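Local coordinates for protein response regulator ChrA (Corynebacterium diphtheriae, PDB 4YN8) that probably binds DNA and regulates transcription as the response regulator of a haem-sensing two-component system, at residues I148-N160 and R190-I203. The protein carries 1 engineered substitution. Sequence-based numbering, arbitrary orientation.
Sequences IEILQNLEQGLSN and RTAAITAARQQRLI. With MG (magnesium ion), chain G; SO4 (sulfate ion), chain D.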
# COMPACT_ATOMS: atom_id res chain seq x y z
N ILE A 148 8.70 -29.76 -6.33
CA ILE A 148 7.97 -30.80 -7.08
C ILE A 148 8.31 -32.18 -6.56
O ILE A 148 7.43 -33.02 -6.33
CB ILE A 148 8.29 -30.72 -8.59
CG1 ILE A 148 7.80 -29.41 -9.22
CG2 ILE A 148 7.77 -31.97 -9.31
CD1 ILE A 148 6.33 -29.13 -9.00
N GLU A 149 9.60 -32.40 -6.27
CA GLU A 149 10.06 -33.65 -5.71
C GLU A 149 9.44 -33.91 -4.39
O GLU A 149 9.00 -35.04 -4.11
CB GLU A 149 11.59 -33.60 -5.52
CG GLU A 149 12.22 -34.90 -5.08
CD GLU A 149 13.74 -34.76 -4.93
OE1 GLU A 149 14.24 -33.65 -4.57
OE2 GLU A 149 14.44 -35.77 -5.13
N ILE A 150 9.36 -32.89 -3.54
CA ILE A 150 8.71 -33.09 -2.27
C ILE A 150 7.24 -33.46 -2.45
O ILE A 150 6.73 -34.36 -1.75
CB ILE A 150 8.86 -31.84 -1.38
CG1 ILE A 150 10.31 -31.80 -0.82
CG2 ILE A 150 7.91 -31.83 -0.23
CD1 ILE A 150 10.64 -30.49 -0.18
N LEU A 151 6.54 -32.73 -3.31
CA LEU A 151 5.10 -33.07 -3.56
C LEU A 151 4.91 -34.50 -4.07
O LEU A 151 3.98 -35.22 -3.59
CB LEU A 151 4.48 -32.07 -4.51
CG LEU A 151 4.20 -30.72 -3.88
CD1 LEU A 151 4.06 -29.71 -5.02
CD2 LEU A 151 2.95 -30.75 -3.01
N GLN A 152 5.76 -34.93 -4.98
CA GLN A 152 5.67 -36.30 -5.56
C GLN A 152 5.85 -37.33 -4.45
O GLN A 152 5.19 -38.39 -4.43
CB GLN A 152 6.69 -36.48 -6.65
CG GLN A 152 6.32 -35.70 -7.89
CD GLN A 152 7.35 -35.68 -8.94
OE1 GLN A 152 8.56 -35.74 -8.67
NE2 GLN A 152 6.90 -35.72 -10.17
N ASN A 153 6.75 -37.04 -3.51
CA ASN A 153 6.89 -37.96 -2.36
C ASN A 153 5.80 -37.84 -1.31
O ASN A 153 5.41 -38.87 -0.70
CB ASN A 153 8.31 -37.82 -1.76
CG ASN A 153 9.38 -38.39 -2.66
OD1 ASN A 153 9.99 -37.70 -3.50
ND2 ASN A 153 9.57 -39.65 -2.56
N LEU A 154 5.26 -36.64 -1.10
CA LEU A 154 4.11 -36.48 -0.23
C LEU A 154 2.93 -37.31 -0.77
O LEU A 154 2.14 -37.85 0.02
CB LEU A 154 3.60 -35.04 -0.14
CG LEU A 154 4.14 -34.00 0.83
CD1 LEU A 154 3.32 -32.72 0.65
CD2 LEU A 154 4.08 -34.50 2.28
N GLU A 155 2.81 -37.35 -2.09
CA GLU A 155 1.71 -38.12 -2.75
C GLU A 155 1.81 -39.61 -2.43
O GLU A 155 0.80 -40.31 -2.38
CB GLU A 155 1.79 -37.94 -4.27
CG GLU A 155 0.54 -38.44 -4.99
CD GLU A 155 0.61 -38.38 -6.51
OE1 GLU A 155 1.74 -38.40 -7.08
OE2 GLU A 155 -0.50 -38.44 -7.16
N GLN A 156 3.03 -40.12 -2.25
CA GLN A 156 3.26 -41.51 -1.88
C GLN A 156 3.06 -41.80 -0.39
O GLN A 156 3.26 -42.91 0.03
CB GLN A 156 4.64 -41.94 -2.33
CG GLN A 156 4.81 -41.91 -3.83
CD GLN A 156 6.26 -41.96 -4.22
OE1 GLN A 156 6.95 -42.91 -3.88
NE2 GLN A 156 6.74 -40.94 -4.89
N GLY A 157 2.68 -40.79 0.38
CA GLY A 157 2.30 -40.91 1.76
C GLY A 157 3.44 -40.78 2.75
O GLY A 157 3.32 -41.23 3.87
N LEU A 158 4.54 -40.15 2.36
CA LEU A 158 5.69 -40.08 3.26
C LEU A 158 5.50 -39.01 4.31
O LEU A 158 5.03 -37.93 4.01
CB LEU A 158 6.97 -39.82 2.46
CG LEU A 158 7.68 -41.02 1.90
CD1 LEU A 158 6.89 -41.76 0.83
CD2 LEU A 158 9.02 -40.59 1.35
N SER A 159 5.91 -39.30 5.54
CA SER A 159 5.95 -38.32 6.63
C SER A 159 7.15 -37.39 6.41
O SER A 159 8.06 -37.68 5.60
CB SER A 159 6.18 -39.04 7.97
OG SER A 159 7.42 -39.73 7.96
N ASN A 160 7.20 -36.33 7.19
CA ASN A 160 8.35 -35.41 7.15
C ASN A 160 9.66 -36.14 7.41
O ASN A 160 10.64 -35.89 6.73
CB ASN A 160 8.16 -34.32 8.16
CG ASN A 160 7.11 -33.31 7.76
OD1 ASN A 160 6.48 -33.34 6.70
ND2 ASN A 160 6.90 -32.39 8.64
N ARG A 190 -1.02 -31.04 4.23
CA ARG A 190 -0.43 -31.96 3.24
C ARG A 190 -1.44 -32.67 2.32
O ARG A 190 -1.18 -32.84 1.14
CB ARG A 190 0.56 -32.97 3.87
CG ARG A 190 0.01 -34.11 4.72
CD ARG A 190 1.16 -35.01 5.24
NE ARG A 190 2.08 -34.13 5.90
CZ ARG A 190 3.42 -34.17 5.91
NH1 ARG A 190 4.16 -35.12 5.36
NH2 ARG A 190 4.01 -33.20 6.54
N THR A 191 -2.59 -33.08 2.86
CA THR A 191 -3.64 -33.68 2.05
C THR A 191 -4.20 -32.71 1.01
O THR A 191 -4.33 -33.08 -0.15
CB THR A 191 -4.80 -34.18 2.90
OG1 THR A 191 -4.28 -35.08 3.85
CG2 THR A 191 -5.78 -34.94 2.04
N ALA A 192 -4.43 -31.47 1.42
CA ALA A 192 -4.94 -30.45 0.52
C ALA A 192 -3.88 -30.07 -0.52
O ALA A 192 -4.22 -29.70 -1.66
CB ALA A 192 -5.38 -29.21 1.27
N ALA A 193 -2.60 -30.09 -0.11
CA ALA A 193 -1.52 -29.83 -1.03
C ALA A 193 -1.47 -30.85 -2.17
O ALA A 193 -1.21 -30.50 -3.32
CB ALA A 193 -0.17 -29.83 -0.33
N ILE A 194 -1.67 -32.09 -1.83
CA ILE A 194 -1.67 -33.12 -2.85
C ILE A 194 -2.84 -32.92 -3.82
O ILE A 194 -2.65 -32.99 -5.04
CB ILE A 194 -1.72 -34.55 -2.27
CG1 ILE A 194 -0.42 -34.87 -1.51
CG2 ILE A 194 -1.94 -35.60 -3.37
CD1 ILE A 194 0.80 -34.82 -2.41
N THR A 195 -4.03 -32.69 -3.27
CA THR A 195 -5.19 -32.37 -4.14
C THR A 195 -4.94 -31.17 -5.04
O THR A 195 -5.20 -31.23 -6.26
CB THR A 195 -6.44 -32.11 -3.28
OG1 THR A 195 -6.68 -33.28 -2.53
CG2 THR A 195 -7.64 -31.81 -4.12
N ALA A 196 -4.39 -30.09 -4.51
CA ALA A 196 -4.11 -28.93 -5.33
C ALA A 196 -3.05 -29.22 -6.39
O ALA A 196 -3.16 -28.76 -7.51
CB ALA A 196 -3.69 -27.74 -4.48
N ALA A 197 -2.02 -29.99 -6.02
CA ALA A 197 -0.94 -30.29 -6.93
C ALA A 197 -1.46 -31.16 -8.08
O ALA A 197 -1.03 -31.02 -9.21
CB ALA A 197 0.17 -31.01 -6.22
N ARG A 198 -2.40 -32.03 -7.76
CA ARG A 198 -3.06 -32.84 -8.82
C ARG A 198 -3.97 -32.00 -9.75
O ARG A 198 -3.88 -32.17 -10.98
CB ARG A 198 -3.88 -33.97 -8.20
CG ARG A 198 -3.05 -35.03 -7.56
CD ARG A 198 -3.90 -36.03 -6.84
NE ARG A 198 -3.15 -37.24 -6.49
CZ ARG A 198 -3.64 -38.19 -5.71
NH1 ARG A 198 -4.86 -38.06 -5.20
NH2 ARG A 198 -2.90 -39.27 -5.51
N GLN A 199 -4.76 -31.10 -9.18
CA GLN A 199 -5.64 -30.24 -9.97
C GLN A 199 -4.82 -29.34 -10.88
O GLN A 199 -5.17 -29.08 -12.05
CB GLN A 199 -6.49 -29.38 -9.05
CG GLN A 199 -7.51 -30.22 -8.32
CD GLN A 199 -8.22 -29.47 -7.25
OE1 GLN A 199 -7.75 -28.40 -6.81
NE2 GLN A 199 -9.35 -30.01 -6.78
N GLN A 200 -3.69 -28.90 -10.35
CA GLN A 200 -2.81 -28.00 -11.07
C GLN A 200 -1.83 -28.68 -12.01
O GLN A 200 -1.04 -28.03 -12.74
CB GLN A 200 -2.06 -27.10 -10.07
CG GLN A 200 -3.00 -26.14 -9.39
CD GLN A 200 -2.34 -25.15 -8.49
OE1 GLN A 200 -1.22 -24.73 -8.75
NE2 GLN A 200 -3.03 -24.78 -7.38
N ARG A 201 -1.89 -29.99 -12.03
CA ARG A 201 -1.05 -30.80 -12.91
C ARG A 201 0.46 -30.59 -12.73
O ARG A 201 1.22 -30.54 -13.71
CB ARG A 201 -1.49 -30.67 -14.38
CG ARG A 201 -2.96 -30.98 -14.57
CD ARG A 201 -3.23 -32.44 -14.34
NE ARG A 201 -4.49 -32.84 -15.00
CZ ARG A 201 -5.70 -32.65 -14.50
NH1 ARG A 201 -5.87 -32.08 -13.31
NH2 ARG A 201 -6.76 -33.01 -15.21
N LEU A 202 0.85 -30.47 -11.48
CA LEU A 202 2.23 -30.14 -11.12
C LEU A 202 3.12 -31.36 -10.91
O LEU A 202 4.35 -31.21 -11.02
CB LEU A 202 2.25 -29.30 -9.88
CG LEU A 202 1.50 -27.98 -9.98
CD1 LEU A 202 1.53 -27.25 -8.67
CD2 LEU A 202 2.14 -27.11 -11.06
N ILE A 203 2.54 -32.51 -10.59
CA ILE A 203 3.26 -33.70 -10.15
C ILE A 203 3.06 -34.95 -11.00
O ILE A 203 2.11 -35.00 -11.84
CB ILE A 203 2.98 -34.01 -8.68
CG1 ILE A 203 1.48 -34.18 -8.36
CG2 ILE A 203 3.56 -32.86 -7.86
CD1 ILE A 203 1.22 -34.71 -6.96
OXT ILE A 203 3.86 -35.92 -10.82
MG MG G . 3.46 -37.95 -10.88
S SO4 D . 0.96 -30.83 7.60
O1 SO4 D . 2.18 -30.89 6.74
O2 SO4 D . 1.15 -31.59 8.83
O3 SO4 D . 0.89 -29.38 7.80
O4 SO4 D . -0.27 -31.36 7.02
O HOH W 1 1.90 -37.69 -9.56
O HOH W 2 2.11 -37.50 -12.52
O HOH W 3 4.77 -38.41 -9.42
O HOH W 4 5.10 -38.07 -12.23
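Glu155 reaches from the last turn of helix 145-155 across to helix 190-199 and the chain terminus. Its CB rests on Ile194 CD1, 3.8 Å away, and CG, set anti to the backbone N (chi1 -168°), passes Arg198 NH2. Next, CD lies against Ile203 CD1. At the tip, OE2 takes both NE and NH2 of Arg198 at 3.0 Å each, a side-on salt bridge in the guanidinium plane that uses the anti side of the carboxylate, while OE1 accepts from a water bound to the magnesium ion. Ile203 OXT binds the same magnesium ion directly (2.1 Å) and also receives a nearly straight bond (170°) from Gln152 NE2, in the plane of that amide.

The segments 148-155 and 190-199 cross at -113° and belong to the first and last helices of the four-helix LuxR-type helix-turn-helix domain. Leu154 CB meets Ile194 CD1 between them, and past the end of helix 190-199 Leu151 CB packs on Ile203 CG2 at 3.6 Å. Beyond Leu154, whose CD2 lies over one face of the Arg190 guanidinium, Asn160 OD1 sits 2.5 Å from Arg190 NH2, doubtfully short. Arg190 NH2 also donates to O1 of a sulfate ion (3.0 Å), which Tyr182 of helix 171-185 holds as well.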